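PDB 6NP3: aminoglycoside N(3)-acetyltransferase from Enterobacter cloacae, which transfers the acetyl group of acetyl-CoA to the 3-amino group of 2-deoxystreptamine antibiotics such as gentamicin, and so probably confers resistance to them. Local coordinates for residues D64-Q69 and Y187-L192; A79-W84 and R197-T202; A115-S120 and H135-A140. All blocks are in the same frame, centred on the assembly; numbering follows the deposited sequence.

Contact 1: D64-Q69 and Y187-L192; sequences DSPYEQ and YSMPLL. With LLL ((2R,3R,4R,5R)-2-((1S,2S,3R,4S,6R)-4,6-diamino-3-((2R,3R,6S)-3-amino-6-(aminomethyl)-tetrahydro-2H-pyran-2-yloxy)-2-hydr oxycyclohexyloxy)-5-methyl-4-(methylamino)-tetrahydro-2H-pyran-3,5-diol), chain B.
Met189 reaches from strand 187-192 into the turn before helix 67-69 and can be followed atom by atom. CB leaves the strand beside the turn rather than straight at it. CG lies anti to the carbonyl carbon (chi1 -64°), and bends at chi2 and chi3 carry the sulfur to the proline and the methyl past it. Met189 SD lies 3.7 Å from Pro66 CD. The methyl goes further: Met189 CE sits 3.4 Å from Ser65 OG and 3.8 Å from the backbone N of Tyr67. The Ser65 hydroxyl has its polar partner elsewhere, in Asp118. Pro66 is the N-cap residue of the helix and the centre of an inverse gamma turn. Pro190, also in the strand, touches the same ring, with Pro66 CG 3.8 Å from Pro190 CD. This buried patch backs the gentamicin pocket, joining the strand hairpin to a short helix that touches the drug. Tyr67 meets both the strand and the drug. Its CE2 lies over a face of the Tyr187 ring, 3.5 Å from Tyr187 CD2, with the two planes inclined at 44°. One face of the Tyr67 ring carries the sugar, whose C23 stands above the ring centre. Glu68 turns away from the strand, and its OE2 accepts a hydrogen bond of 2.7 Å from the sugar hydroxyl O43.

Contact 2: A79-W84 and R197-T202; sequences AIAQSW and RVWVTT
Helix 79-83 and strand 197-202 run roughly antiparallel, at 146° between their N-to-C directions, and their axes approach to 10.1 Å. The closest CA pair is Ala81 with Trp199. The strand belongs to a two-stranded beta hairpin with strand 184-193, and the helix end lies across from it at the protein surface, away from the binding sites. Two long side chains, Arg197 and Trp199, bridge the gap and bind carbonyls at the C-terminal end of the helix. Trp199 presents its edge. Its NE1 donates to Ala81 O at 3.1 Å, meeting a lone pair in the carbonyl plane. The six-membered part of the indole meets Trp84 at its edge, where Trp199 CZ2 is 3.6 Å from Trp84 CB. Ile80 crosses the indole at about a right angle, with its CG2 3.8 Å from Trp199 CH2. The indole NH of Trp84 is used elsewhere, on Asp64 O. Arg197 extends from the strand and bends at chi3 (62°), which turns its guanidinium toward the helix end. Ala81 O lies over one guanidinium face, a close approach but not a hydrogen bond, whereas Gln82 O and Trp84 O lie at its edge. Such carbonyls at a helix C terminus carry partial negative charge and would favour a cation here. Gln82 O is met from above its carbonyl plane by NH2 of Arg197, at 3.2 Å, and more weakly by NH1. The shortest bond runs from Arg197 NH1 to Trp84 O, 2.9 Å, with Trp84 O close to the guanidinium plane.

Contact 3: A115-S120 and H135-A140; sequences AHPDAS and HEMGAA. With LLL ((2R,3R,4R,5R)-2-((1S,2S,3R,4S,6R)-4,6-diamino-3-((2R,3R,6S)-3-amino-6-(aminomethyl)-tetrahydro-2H-pyran-2-yloxy)-2-hydr oxycyclohexyloxy)-5-methyl-4-(methylamino)-tetrahydro-2H-pyran-3,5-diol), chain B.
His116 and His135 cross obliquely, their ring planes inclined at 42° and their centroids 5.0 Å apart. A methylene makes the contact between them. His116 CB sits over the centre of the His135 ring, 3.5 Å from its centroid, in a CH-pi contact. His135 is held at both nitrogens: NE2 donates to Ala140 O at 2.8 Å, and ND1 bonds to Ser114 OG. These two bonds would fix the rotation of its ring. At the ring edge, Ala119 O lies 3.2 Å from His135 CE1. The His116 ring is sandwiched. Met137 SD stands over one face, 4.1 Å from the ring centroid, and Ala119 CB covers the opposite face toward the rim. Met137, bent at chi2 and chi3, crosses His116 at about a right angle and lays its sulfur on the ring. With CG anti to the backbone N (chi1 -167°), His116 extends across to the type II turn Glu136-Ala139. There a water bonded to His116 NE2 at 2.8 Å also accepts from Gly138 N. The positive phi of Gly138 suits the turn. The same Ala119 methyl also meets that of Ala140. A second water links the segments through His135 O and, weakly, Ala115 O. Next to this packing, Asp118 faces the ligand with both oxygens. OD1 takes N33 of gentamicin, and OD2 takes O23 at 2.6 Å. Loop 135-140 thus packs behind the loop that brings Asp118 into the aminoglycoside pocket.

Overall arrangement
From the N terminus, the chain first passes 64-69 and then helix 78-83. The loops 115-120 and 135-140 come next, and contact 3 closes the shortest loop, with 14 residues between its segments. The chain later returns as hairpin 184-193 and 196-205. Its first strand closes contact 1 and its second closes contact 2. Contacts 1 and 2 therefore cross, while contact 3 lies within the span of both. Together they bring the hairpin against two short helices and the pocket loops. Residues 64-69 connect contact 1 directly to both of the others. Met137 packs on Val200 and Thr202, joining contacts 2 and 3. Contacts 1 and 3 both touch gentamicin.

Contact 1: D64-Q69 and Y187-L192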
loop_
_atom_site.group_PDB
_atom_site.type_symbol
_atom_site.label_atom_id
_atom_site.label_comp_id
_atom_site.label_asym_id
_atom_site.label_seq_id
_atom_site.Cartn_x
_atom_site.Cartn_y
_atom_site.Cartn_z
ATOM N N ASP A 64 9.272 -7.290 -10.257
ATOM C CA ASP A 64 9.542 -8.656 -10.696
ATOM C C ASP A 64 9.058 -9.692 -9.682
ATOM O O ASP A 64 9.553 -10.817 -9.640
ATOM C CB ASP A 64 11.025 -8.829 -11.033
ATOM C CG ASP A 64 11.494 -7.856 -12.103
ATOM O OD1 ASP A 64 10.749 -7.655 -13.071
ATOM O OD2 ASP A 64 12.590 -7.286 -11.957
ATOM N N SER A 65 8.024 -9.378 -8.932
ATOM C CA SER A 65 7.485 -10.374 -8.030
ATOM C C SER A 65 6.961 -11.568 -8.833
ATOM O O SER A 65 6.138 -11.381 -9.734
ATOM C CB SER A 65 6.334 -9.756 -7.257
ATOM O OG SER A 65 5.707 -10.782 -6.526
ATOM N N PRO A 66 7.380 -12.798 -8.520
ATOM C CA PRO A 66 6.899 -13.986 -9.235
ATOM C C PRO A 66 5.574 -14.525 -8.690
ATOM O O PRO A 66 5.399 -15.739 -8.514
ATOM C CB PRO A 66 8.039 -14.980 -9.039
ATOM C CG PRO A 66 8.562 -14.669 -7.680
ATOM C CD PRO A 66 8.416 -13.162 -7.537
ATOM N N TYR A 67 4.627 -13.614 -8.453
ATOM C CA TYR A 67 3.342 -13.982 -7.872
ATOM C C TYR A 67 2.562 -14.898 -8.803
ATOM O O TYR A 67 2.221 -16.028 -8.442
ATOM C CB TYR A 67 2.562 -12.701 -7.549
ATOM C CG TYR A 67 1.277 -12.908 -6.809
ATOM C CD1 TYR A 67 0.079 -13.109 -7.490
ATOM C CD2 TYR A 67 1.248 -12.872 -5.430
ATOM C CE1 TYR A 67 -1.117 -13.284 -6.797
ATOM C CE2 TYR A 67 0.070 -13.046 -4.733
ATOM C CZ TYR A 67 -1.109 -13.259 -5.418
ATOM O OH TYR A 67 -2.287 -13.437 -4.701
ATOM N N GLU A 68 2.221 -14.407 -9.989
ATOM C CA GLU A 68 1.443 -15.234 -10.902
ATOM C C GLU A 68 2.185 -16.516 -11.262
ATOM O O GLU A 68 1.562 -17.573 -11.420
ATOM C CB GLU A 68 1.114 -14.446 -12.163
ATOM C CG GLU A 68 -0.095 -13.520 -12.045
ATOM C CD GLU A 68 0.249 -12.117 -11.587
ATOM O OE1 GLU A 68 1.434 -11.735 -11.628
ATOM O OE2 GLU A 68 -0.675 -11.385 -11.186
ATOM N N GLN A 69 3.510 -16.446 -11.371
ATOM C CA GLN A 69 4.305 -17.579 -11.819
ATOM C C GLN A 69 4.379 -18.684 -10.784
ATOM O O GLN A 69 4.678 -19.825 -11.146
ATOM C CB GLN A 69 5.719 -17.090 -12.153
ATOM C CG GLN A 69 5.797 -16.109 -13.328
ATOM C CD GLN A 69 5.650 -14.645 -12.929
ATOM O OE1 GLN A 69 5.136 -14.316 -11.859
ATOM N NE2 GLN A 69 6.085 -13.755 -13.815
ATOM N N TYR A 187 1.770 -18.966 -2.652
ATOM C CA TYR A 187 2.746 -18.500 -3.626
ATOM C C TYR A 187 4.123 -18.612 -3.000
ATOM O O TYR A 187 4.259 -18.898 -1.810
ATOM C CB TYR A 187 2.411 -17.096 -4.114
ATOM C CG TYR A 187 2.238 -16.054 -3.038
ATOM C CD1 TYR A 187 3.329 -15.412 -2.495
ATOM C CD2 TYR A 187 0.980 -15.687 -2.596
ATOM C CE1 TYR A 187 3.168 -14.427 -1.514
ATOM C CE2 TYR A 187 0.810 -14.705 -1.640
ATOM C CZ TYR A 187 1.908 -14.106 -1.086
ATOM O OH TYR A 187 1.762 -13.118 -0.135
ATOM N N SER A 188 5.149 -18.371 -3.815
ATOM C CA SER A 188 6.531 -18.509 -3.401
ATOM C C SER A 188 7.305 -17.269 -3.787
ATOM O O SER A 188 7.130 -16.738 -4.887
ATOM C CB SER A 188 7.177 -19.713 -4.089
ATOM O OG SER A 188 6.499 -20.915 -3.757
ATOM N N MET A 189 8.166 -16.836 -2.881
ATOM C CA MET A 189 9.019 -15.692 -3.130
ATOM C C MET A 189 10.468 -16.048 -2.847
ATOM O O MET A 189 10.762 -16.765 -1.886
ATOM C CB MET A 189 8.620 -14.514 -2.228
ATOM C CG MET A 189 7.222 -13.962 -2.497
ATOM S SD MET A 189 7.182 -13.007 -4.031
ATOM C CE MET A 189 5.702 -13.704 -4.829
ATOM N N PRO A 190 11.398 -15.486 -3.618
ATOM C CA PRO A 190 12.828 -15.726 -3.375
ATOM C C PRO A 190 13.410 -14.615 -2.519
ATOM O O PRO A 190 13.422 -13.444 -2.931
ATOM C CB PRO A 190 13.406 -15.735 -4.795
ATOM C CG PRO A 190 12.551 -14.759 -5.547
ATOM C CD PRO A 190 11.174 -14.729 -4.860
ATOM N N LEU A 191 13.823 -14.962 -1.302
ATOM C CA LEU A 191 14.338 -13.990 -0.344
ATOM C C LEU A 191 15.855 -14.103 -0.263
ATOM O O LEU A 191 16.440 -15.120 -0.644
ATOM C CB LEU A 191 13.771 -14.250 1.054
ATOM C CG LEU A 191 12.275 -14.376 1.261
ATOM C CD1 LEU A 191 11.962 -14.536 2.747
ATOM C CD2 LEU A 191 11.559 -13.182 0.699
ATOM N N LEU A 192 16.487 -13.064 0.279
ATOM C CA LEU A 192 17.897 -13.122 0.653
ATOM C C LEU A 192 17.984 -13.407 2.146
ATOM O O LEU A 192 17.355 -12.713 2.952
ATOM C CB LEU A 192 18.623 -11.811 0.348
ATOM C CG LEU A 192 18.984 -11.562 -1.113
ATOM C CD1 LEU A 192 19.561 -10.162 -1.257
ATOM C CD2 LEU A 192 19.944 -12.613 -1.636
HETATM C C11 LLL B . -5.846 -4.771 -8.108
HETATM O O11 LLL B . -5.455 -4.507 -6.735
HETATM C C21 LLL B . -6.155 -3.423 -8.754
HETATM N N21 LLL B . -5.026 -2.541 -8.479
HETATM C C31 LLL B . -7.332 -2.798 -8.103
HETATM C C41 LLL B . -8.526 -3.722 -8.282
HETATM C C51 LLL B . -8.168 -5.078 -7.683
HETATM O O51 LLL B . -7.002 -5.586 -8.269
HETATM C C61 LLL B . -9.278 -6.075 -7.933
HETATM N N61 LLL B . -8.881 -7.357 -7.352
HETATM C C12 LLL B . -2.516 -6.408 -4.385
HETATM N N12 LLL B . -1.755 -7.303 -3.524
HETATM C C22 LLL B . -3.790 -5.921 -3.696
HETATM C C32 LLL B . -4.471 -4.943 -4.633
HETATM N N32 LLL B . -5.687 -4.432 -3.995
HETATM C C42 LLL B . -4.869 -5.565 -5.972
HETATM C C52 LLL B . -3.634 -6.192 -6.622
HETATM O O52 LLL B . -4.052 -6.922 -7.752
HETATM C C62 LLL B . -2.894 -7.127 -5.687
HETATM O O62 LLL B . -1.693 -7.527 -6.321
HETATM C C13 LLL B . -1.424 -8.928 -6.403
HETATM C C23 LLL B . 0.095 -9.077 -6.375
HETATM O O23 LLL B . 0.577 -8.430 -5.215
HETATM C C33 LLL B . 0.731 -8.381 -7.592
HETATM N N33 LLL B . 2.189 -8.632 -7.610
HETATM C C43 LLL B . 0.070 -8.931 -8.873
HETATM O O43 LLL B . 0.498 -10.271 -9.009
HETATM C C53 LLL B . -1.457 -8.853 -8.765
HETATM O O53 LLL B . -1.950 -9.502 -7.616
HETATM C C83 LLL B . 0.502 -8.104 -10.090
HETATM C C93 LLL B . 2.942 -7.363 -7.703
#

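Contact 2: A79-W84 and R197-T202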
loop_
_atom_site.group_PDB
_atom_site.type_symbol
_atom_site.label_atom_id
_atom_site.label_comp_id
_atom_site.label_asym_id
_atom_site.label_seq_id
_atom_site.Cartn_x
_atom_site.Cartn_y
_atom_site.Cartn_z
ATOM N N ALA A 79 11.819 -24.018 -13.542
ATOM C CA ALA A 79 12.491 -22.986 -14.324
ATOM C C ALA A 79 12.478 -21.644 -13.611
ATOM O O ALA A 79 13.439 -20.876 -13.728
ATOM C CB ALA A 79 11.841 -22.869 -15.696
ATOM N N ILE A 80 11.397 -21.348 -12.887
ATOM C CA ILE A 80 11.338 -20.155 -12.043
ATOM C C ILE A 80 12.352 -20.264 -10.921
ATOM O O ILE A 80 13.114 -19.325 -10.651
ATOM C CB ILE A 80 9.915 -20.012 -11.475
ATOM C CG1 ILE A 80 8.878 -19.910 -12.595
ATOM C CG2 ILE A 80 9.822 -18.821 -10.533
ATOM C CD1 ILE A 80 9.024 -18.722 -13.497
ATOM N N ALA A 81 12.363 -21.411 -10.241
ATOM C CA ALA A 81 13.217 -21.602 -9.084
ATOM C C ALA A 81 14.671 -21.397 -9.459
ATOM O O ALA A 81 15.450 -20.850 -8.670
ATOM C CB ALA A 81 13.008 -23.010 -8.514
ATOM N N GLN A 82 15.066 -21.859 -10.655
ATOM C CA GLN A 82 16.483 -21.822 -10.999
ATOM C C GLN A 82 16.973 -20.400 -11.235
ATOM O O GLN A 82 18.101 -20.061 -10.851
ATOM C CB GLN A 82 16.821 -22.697 -12.214
ATOM C CG GLN A 82 18.318 -22.566 -12.524
ATOM C CD GLN A 82 18.852 -23.470 -13.613
ATOM O OE1 GLN A 82 18.204 -23.707 -14.624
ATOM N NE2 GLN A 82 20.073 -23.945 -13.421
ATOM N N SER A 83 16.194 -19.585 -11.944
ATOM C CA SER A 83 16.741 -18.341 -12.451
ATOM C C SER A 83 16.143 -17.058 -11.888
ATOM O O SER A 83 16.663 -15.977 -12.208
ATOM C CB SER A 83 16.660 -18.266 -13.982
ATOM O OG SER A 83 15.323 -18.220 -14.424
ATOM N N TRP A 84 15.097 -17.108 -11.067
ATOM C CA TRP A 84 14.503 -15.862 -10.616
ATOM C C TRP A 84 15.490 -15.104 -9.726
ATOM O O TRP A 84 16.148 -15.699 -8.870
ATOM C CB TRP A 84 13.172 -16.112 -9.872
ATOM C CG TRP A 84 12.231 -14.954 -10.079
ATOM C CD1 TRP A 84 12.123 -13.818 -9.315
ATOM C CD2 TRP A 84 11.367 -14.765 -11.193
ATOM N NE1 TRP A 84 11.246 -12.959 -9.892
ATOM C CE2 TRP A 84 10.734 -13.527 -11.027
ATOM C CE3 TRP A 84 11.030 -15.545 -12.300
ATOM C CZ2 TRP A 84 9.806 -13.043 -11.932
ATOM C CZ3 TRP A 84 10.101 -15.072 -13.187
ATOM C CH2 TRP A 84 9.487 -13.842 -12.997
ATOM N N ARG A 197 20.083 -16.844 -1.817
ATOM C CA ARG A 197 18.683 -16.909 -2.202
ATOM C C ARG A 197 18.014 -18.103 -1.533
ATOM O O ARG A 197 18.491 -19.239 -1.627
ATOM C CB ARG A 197 18.557 -17.031 -3.718
ATOM C CG ARG A 197 17.114 -17.114 -4.191
ATOM C CD ARG A 197 17.009 -17.361 -5.678
ATOM N NE ARG A 197 17.603 -18.636 -6.074
ATOM C CZ ARG A 197 17.651 -19.065 -7.321
ATOM N NH1 ARG A 197 17.134 -18.338 -8.284
ATOM N NH2 ARG A 197 18.218 -20.224 -7.608
ATOM N N VAL A 198 16.879 -17.848 -0.891
ATOM C CA VAL A 198 16.076 -18.887 -0.260
ATOM C C VAL A 198 14.651 -18.736 -0.768
ATOM O O VAL A 198 14.049 -17.667 -0.619
ATOM C CB VAL A 198 16.095 -18.776 1.274
ATOM C CG1 VAL A 198 15.171 -19.813 1.902
ATOM C CG2 VAL A 198 17.502 -18.916 1.800
ATOM N N TRP A 199 14.103 -19.791 -1.346
ATOM C CA TRP A 199 12.700 -19.767 -1.720
ATOM C C TRP A 199 11.827 -20.063 -0.509
ATOM O O TRP A 199 12.075 -21.018 0.237
ATOM C CB TRP A 199 12.418 -20.775 -2.815
ATOM C CG TRP A 199 12.834 -20.313 -4.168
ATOM C CD1 TRP A 199 13.986 -20.649 -4.851
ATOM C CD2 TRP A 199 12.096 -19.446 -5.031
ATOM N NE1 TRP A 199 13.985 -20.057 -6.089
ATOM C CE2 TRP A 199 12.859 -19.280 -6.210
ATOM C CE3 TRP A 199 10.878 -18.763 -4.911
ATOM C CZ2 TRP A 199 12.420 -18.516 -7.278
ATOM C CZ3 TRP A 199 10.444 -18.010 -5.965
ATOM C CH2 TRP A 199 11.223 -17.864 -7.132
ATOM N N VAL A 200 10.805 -19.233 -0.318
ATOM C CA VAL A 200 9.838 -19.397 0.762
ATOM C C VAL A 200 8.460 -19.518 0.128
ATOM O O VAL A 200 8.044 -18.646 -0.648
ATOM C CB VAL A 200 9.883 -18.221 1.752
ATOM C CG1 VAL A 200 8.791 -18.391 2.815
ATOM C CG2 VAL A 200 11.259 -18.092 2.383
ATOM N N THR A 201 7.773 -20.615 0.424
ATOM C CA THR A 201 6.393 -20.824 0.019
ATOM C C THR A 201 5.493 -20.560 1.216
ATOM O O THR A 201 5.781 -21.004 2.333
ATOM C CB THR A 201 6.197 -22.250 -0.496
ATOM O OG1 THR A 201 7.120 -22.479 -1.568
ATOM C CG2 THR A 201 4.782 -22.458 -1.003
ATOM N N THR A 202 4.430 -19.795 0.987
ATOM C CA THR A 202 3.527 -19.440 2.068
ATOM C C THR A 202 2.102 -19.417 1.554
ATOM O O THR A 202 1.860 -19.351 0.354
ATOM C CB THR A 202 3.864 -18.043 2.620
ATOM O OG1 THR A 202 3.210 -17.849 3.877
ATOM C CG2 THR A 202 3.425 -16.920 1.659
#

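Contact 3: A115-S120 and H135-A140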
loop_
_atom_site.group_PDB
_atom_site.type_symbol
_atom_site.label_atom_id
_atom_site.label_comp_id
_atom_site.label_asym_id
_atom_site.label_seq_id
_atom_site.Cartn_x
_atom_site.Cartn_y
_atom_site.Cartn_z
ATOM N N ALA A 115 10.639 -6.389 3.967
ATOM C CA ALA A 115 11.222 -7.631 3.487
ATOM C C ALA A 115 10.273 -8.534 2.707
ATOM O O ALA A 115 10.733 -9.549 2.174
ATOM C CB ALA A 115 11.760 -8.405 4.694
ATOM N N HIS A 116 8.983 -8.270 2.692
ATOM C CA HIS A 116 8.044 -9.111 1.959
ATOM C C HIS A 116 8.092 -8.740 0.490
ATOM O O HIS A 116 7.759 -7.608 0.127
ATOM C CB HIS A 116 6.657 -8.880 2.520
ATOM C CG HIS A 116 5.654 -9.880 2.087
ATOM N ND1 HIS A 116 5.355 -10.141 0.769
ATOM C CD2 HIS A 116 4.842 -10.663 2.832
ATOM C CE1 HIS A 116 4.399 -11.050 0.731
ATOM N NE2 HIS A 116 4.062 -11.369 1.969
ATOM N N PRO A 117 8.543 -9.644 -0.380
ATOM C CA PRO A 117 8.826 -9.199 -1.748
ATOM C C PRO A 117 7.597 -8.746 -2.508
ATOM O O PRO A 117 7.663 -7.759 -3.242
ATOM C CB PRO A 117 9.519 -10.414 -2.380
ATOM C CG PRO A 117 10.124 -11.123 -1.257
ATOM C CD PRO A 117 9.093 -10.988 -0.140
ATOM N N ASP A 118 6.464 -9.414 -2.321
ATOM C CA ASP A 118 5.256 -9.064 -3.053
ATOM C C ASP A 118 4.488 -7.932 -2.390
ATOM O O ASP A 118 3.896 -7.107 -3.088
ATOM C CB ASP A 118 4.351 -10.289 -3.239
ATOM C CG ASP A 118 3.245 -10.022 -4.206
ATOM O OD1 ASP A 118 3.514 -9.821 -5.423
ATOM O OD2 ASP A 118 2.082 -9.972 -3.761
ATOM N N ALA A 119 4.439 -7.917 -1.062
ATOM C CA ALA A 119 3.742 -6.885 -0.306
ATOM C C ALA A 119 4.656 -5.746 0.139
ATOM O O ALA A 119 4.260 -4.941 0.987
ATOM C CB ALA A 119 3.070 -7.520 0.912
ATOM N N SER A 120 5.789 -5.561 -0.507
ATOM C CA SER A 120 6.811 -4.704 0.052
ATOM C C SER A 120 6.330 -3.280 0.267
ATOM O O SER A 120 5.703 -2.670 -0.595
ATOM C CB SER A 120 8.027 -4.696 -0.862
ATOM O OG SER A 120 9.122 -4.001 -0.278
ATOM N N HIS A 135 8.172 -7.887 8.468
ATOM C CA HIS A 135 7.208 -8.056 7.387
ATOM C C HIS A 135 7.439 -9.455 6.806
ATOM O O HIS A 135 8.134 -9.648 5.802
ATOM C CB HIS A 135 7.297 -6.983 6.323
ATOM C CG HIS A 135 6.075 -6.910 5.497
ATOM N ND1 HIS A 135 5.948 -6.028 4.453
ATOM C CD2 HIS A 135 4.890 -7.560 5.604
ATOM C CE1 HIS A 135 4.737 -6.143 3.942
ATOM N NE2 HIS A 135 4.082 -7.081 4.607
ATOM N N GLU A 136 6.783 -10.433 7.394
ATOM C CA GLU A 136 7.068 -11.832 7.106
ATOM C C GLU A 136 6.103 -12.404 6.087
ATOM O O GLU A 136 4.949 -11.983 5.973
ATOM C CB GLU A 136 7.035 -12.650 8.405
ATOM C CG GLU A 136 8.227 -12.267 9.291
ATOM C CD GLU A 136 8.101 -12.703 10.735
ATOM O OE1 GLU A 136 7.117 -13.379 11.078
ATOM O OE2 GLU A 136 8.996 -12.356 11.532
ATOM N N MET A 137 6.600 -13.386 5.350
ATOM C CA MET A 137 5.724 -14.181 4.513
ATOM C C MET A 137 4.599 -14.742 5.368
ATOM O O MET A 137 4.810 -15.211 6.488
ATOM C CB MET A 137 6.530 -15.288 3.831
ATOM C CG MET A 137 7.498 -14.715 2.805
ATOM S SD MET A 137 6.696 -14.255 1.251
ATOM C CE MET A 137 6.536 -15.863 0.529
ATOM N N GLY A 138 3.388 -14.645 4.851
ATOM C CA GLY A 138 2.221 -15.051 5.586
ATOM C C GLY A 138 1.531 -13.928 6.325
ATOM O O GLY A 138 0.457 -14.159 6.897
ATOM N N ALA A 139 2.117 -12.728 6.323
ATOM C CA ALA A 139 1.584 -11.556 7.001
ATOM C C ALA A 139 1.683 -10.353 6.065
ATOM O O ALA A 139 2.313 -9.337 6.359
ATOM C CB ALA A 139 2.322 -11.287 8.311
ATOM N N ALA A 140 1.007 -10.435 4.925
ATOM C CA ALA A 140 1.184 -9.408 3.907
ATOM C C ALA A 140 0.591 -8.068 4.330
ATOM O O ALA A 140 1.287 -7.043 4.315
ATOM C CB ALA A 140 0.599 -9.873 2.583
HETATM C C11 LLL B . -5.846 -4.771 -8.108
HETATM O O11 LLL B . -5.455 -4.507 -6.735
HETATM C C21 LLL B . -6.155 -3.423 -8.754
HETATM N N21 LLL B . -5.026 -2.541 -8.479
HETATM C C31 LLL B . -7.332 -2.798 -8.103
HETATM C C41 LLL B . -8.526 -3.722 -8.282
HETATM C C51 LLL B . -8.168 -5.078 -7.683
HETATM O O51 LLL B . -7.002 -5.586 -8.269
HETATM C C61 LLL B . -9.278 -6.075 -7.933
HETATM N N61 LLL B . -8.881 -7.357 -7.352
HETATM C C12 LLL B . -2.516 -6.408 -4.385
HETATM N N12 LLL B . -1.755 -7.303 -3.524
HETATM C C22 LLL B . -3.790 -5.921 -3.696
HETATM C C32 LLL B . -4.471 -4.943 -4.633
HETATM N N32 LLL B . -5.687 -4.432 -3.995
HETATM C C42 LLL B . -4.869 -5.565 -5.972
HETATM C C52 LLL B . -3.634 -6.192 -6.622
HETATM O O52 LLL B . -4.052 -6.922 -7.752
HETATM C C62 LLL B . -2.894 -7.127 -5.687
HETATM O O62 LLL B . -1.693 -7.527 -6.321
HETATM C C13 LLL B . -1.424 -8.928 -6.403
HETATM C C23 LLL B . 0.095 -9.077 -6.375
HETATM O O23 LLL B . 0.577 -8.430 -5.215
HETATM C C33 LLL B . 0.731 -8.381 -7.592
HETATM N N33 LLL B . 2.189 -8.632 -7.610
HETATM C C43 LLL B . 0.070 -8.931 -8.873
HETATM O O43 LLL B . 0.498 -10.271 -9.009
HETATM C C53 LLL B . -1.457 -8.853 -8.765
HETATM O O53 LLL B . -1.950 -9.502 -7.616
HETATM C C83 LLL B . 0.502 -8.104 -10.090
HETATM C C93 LLL B . 2.942 -7.363 -7.703
HETATM O O HOH W 1 9.480 -11.525 4.290
HETATM O O HOH W 2 2.214 -13.389 2.587
#